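Local coordinates for protein putative phosphinothricin acetyltransferase YwnH (Bacillus subtilis, PDB 1VHS) that probably confers resistance to the herbicide and antibiotic phosphinothricin by transferring an acetyl group to it from acetyl-CoA, at residues 26-31 against 124-129. Sequence-based numbering, arbitrary orientation.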
loop_
_atom_site.group_PDB
_atom_site.type_symbol
_atom_site.label_atom_id
_atom_site.label_comp_id
_atom_site.label_asym_id
_atom_site.label_seq_id
_atom_site.Cartn_x
_atom_site.Cartn_y
_atom_site.Cartn_z
ATOM N N SER A 26 8.952 -12.323 -4.394
ATOM C CA SER A 26 9.784 -11.351 -5.094
ATOM C C SER A 26 10.561 -10.445 -4.147
ATOM O O SER A 26 11.502 -9.774 -4.567
ATOM C CB SER A 26 8.923 -10.485 -6.018
ATOM O OG SER A 26 8.039 -9.671 -5.267
ATOM N N ARG A 27 10.166 -10.432 -2.876
ATOM C CA ARG A 27 10.814 -9.591 -1.874
ATOM C C ARG A 27 11.072 -8.206 -2.452
ATOM O O ARG A 27 12.187 -7.686 -2.400
ATOM C CB ARG A 27 12.124 -10.229 -1.402
ATOM C CG ARG A 27 11.904 -11.456 -0.533
ATOM C CD ARG A 27 13.201 -12.049 -0.029
ATOM N NE ARG A 27 12.968 -13.104 0.954
ATOM C CZ ARG A 27 12.299 -14.227 0.710
ATOM N NH1 ARG A 27 11.786 -14.457 -0.492
ATOM N NH2 ARG A 27 12.141 -15.125 1.672
HETATM N N MSE A 28 10.017 -7.612 -2.998
HETATM C CA MSE A 28 10.117 -6.297 -3.610
HETATM C C MSE A 28 9.217 -5.265 -2.933
HETATM O O MSE A 28 9.438 -4.062 -3.073
HETATM C CB MSE A 28 9.740 -6.393 -5.091
HETATM C CG MSE A 28 10.157 -5.196 -5.921
HETATM SE SE MSE A 28 12.018 -5.296 -6.428
HETATM C CE MSE A 28 11.801 -5.234 -8.348
ATOM N N VAL A 29 8.212 -5.724 -2.191
ATOM C CA VAL A 29 7.288 -4.797 -1.549
ATOM C C VAL A 29 6.957 -5.050 -0.080
ATOM O O VAL A 29 6.609 -4.115 0.644
ATOM C CB VAL A 29 5.956 -4.744 -2.326
ATOM N N THR A 30 7.060 -6.299 0.364
ATOM C CA THR A 30 6.731 -6.630 1.749
ATOM C C THR A 30 7.919 -6.941 2.656
ATOM O O THR A 30 8.994 -7.326 2.194
ATOM C CB THR A 30 5.751 -7.820 1.814
ATOM O OG1 THR A 30 5.544 -8.194 3.182
ATOM C CG2 THR A 30 6.302 -9.007 1.042
ATOM N N ALA A 31 7.698 -6.777 3.958
ATOM C CA ALA A 31 8.718 -7.026 4.969
ATOM C C ALA A 31 8.648 -8.442 5.534
ATOM O O ALA A 31 9.247 -8.733 6.569
ATOM C CB ALA A 31 8.577 -6.019 6.093
ATOM N N GLY A 124 14.238 0.483 -1.420
ATOM C CA GLY A 124 15.126 1.213 -2.311
ATOM C C GLY A 124 15.407 0.564 -3.655
ATOM O O GLY A 124 15.702 1.260 -4.630
ATOM N N HIS A 125 15.317 -0.761 -3.722
ATOM C CA HIS A 125 15.585 -1.460 -4.974
ATOM C C HIS A 125 14.369 -1.619 -5.884
ATOM O O HIS A 125 14.483 -2.173 -6.973
ATOM C CB HIS A 125 16.200 -2.838 -4.695
ATOM C CG HIS A 125 15.333 -3.737 -3.868
ATOM N ND1 HIS A 125 14.951 -3.428 -2.581
ATOM C CD2 HIS A 125 14.784 -4.944 -4.144
ATOM C CE1 HIS A 125 14.205 -4.407 -2.098
ATOM N NE2 HIS A 125 14.088 -5.339 -3.026
ATOM N N ASN A 126 13.207 -1.140 -5.449
ATOM C CA ASN A 126 12.000 -1.253 -6.268
ATOM C C ASN A 126 11.875 -0.006 -7.135
ATOM O O ASN A 126 11.054 0.876 -6.868
ATOM C CB ASN A 126 10.757 -1.393 -5.385
ATOM C CG ASN A 126 9.509 -1.749 -6.184
ATOM O OD1 ASN A 126 9.473 -1.609 -7.410
ATOM N ND2 ASN A 126 8.476 -2.205 -5.487
ATOM N N LYS A 127 12.700 0.056 -8.175
ATOM C CA LYS A 127 12.728 1.192 -9.091
ATOM C C LYS A 127 11.385 1.510 -9.748
ATOM O O LYS A 127 10.996 2.675 -9.837
ATOM C CB LYS A 127 13.787 0.959 -10.168
ATOM C CG LYS A 127 15.198 0.798 -9.626
ATOM C CD LYS A 127 15.647 2.031 -8.867
ATOM C CE LYS A 127 17.076 1.883 -8.375
ATOM N NZ LYS A 127 17.520 3.094 -7.636
ATOM N N PRO A 128 10.667 0.482 -10.230
ATOM C CA PRO A 128 9.365 0.702 -10.874
ATOM C C PRO A 128 8.386 1.473 -9.989
ATOM O O PRO A 128 7.767 2.439 -10.435
ATOM C CB PRO A 128 8.887 -0.715 -11.166
ATOM C CG PRO A 128 10.176 -1.426 -11.467
ATOM C CD PRO A 128 11.077 -0.929 -10.358
ATOM N N SER A 129 8.244 1.044 -8.738
ATOM C CA SER A 129 7.336 1.716 -7.821
ATOM C C SER A 129 7.823 3.118 -7.498
ATOM O O SER A 129 7.021 4.045 -7.390
ATOM C CB SER A 129 7.174 0.914 -6.527
ATOM O OG SER A 129 6.475 -0.297 -6.769
#
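Asn126 and His125 reach from the turn ahead of helix 127-135 to two successive carbonyls of the loop that follows helix 13-24. In Asn126, CB points at that loop and sits 3.8 Å from Met28 O. With chi1 at -170°, Asn126 CG swings away from the backbone N and comes within 3.5 Å of Met28 CG. The amide then divides its work: Asn126 ND2 gives a weak hydrogen bond to Met28 O (3.2 Å, bent to 132°), while OD1 of the same Asn126 turns back to its own segment and accepts from Ser129 N at 3.2 Å. That bond caps the helix, its donor lying well above the amide carbonyl plane, and together the two bonds favour this rotation of the amide. Beside it, His125 NE2 donates to Arg27 O at 3.1 Å, a nearly straight bond in both the ring plane and the carbonyl plane. The selenium of selenomethionine Met28 approaches this ring obliquely, 3.6 Å from His125 CD2. Farther out, the Arg27 guanidinium forms a salt bridge with Asp151. The contact joins the N-capped start of helix 127-135, predicted to bind acetyl-CoA through Asn126, Lys127 and Pro128, to the loop after the first helix of the GNAT fold.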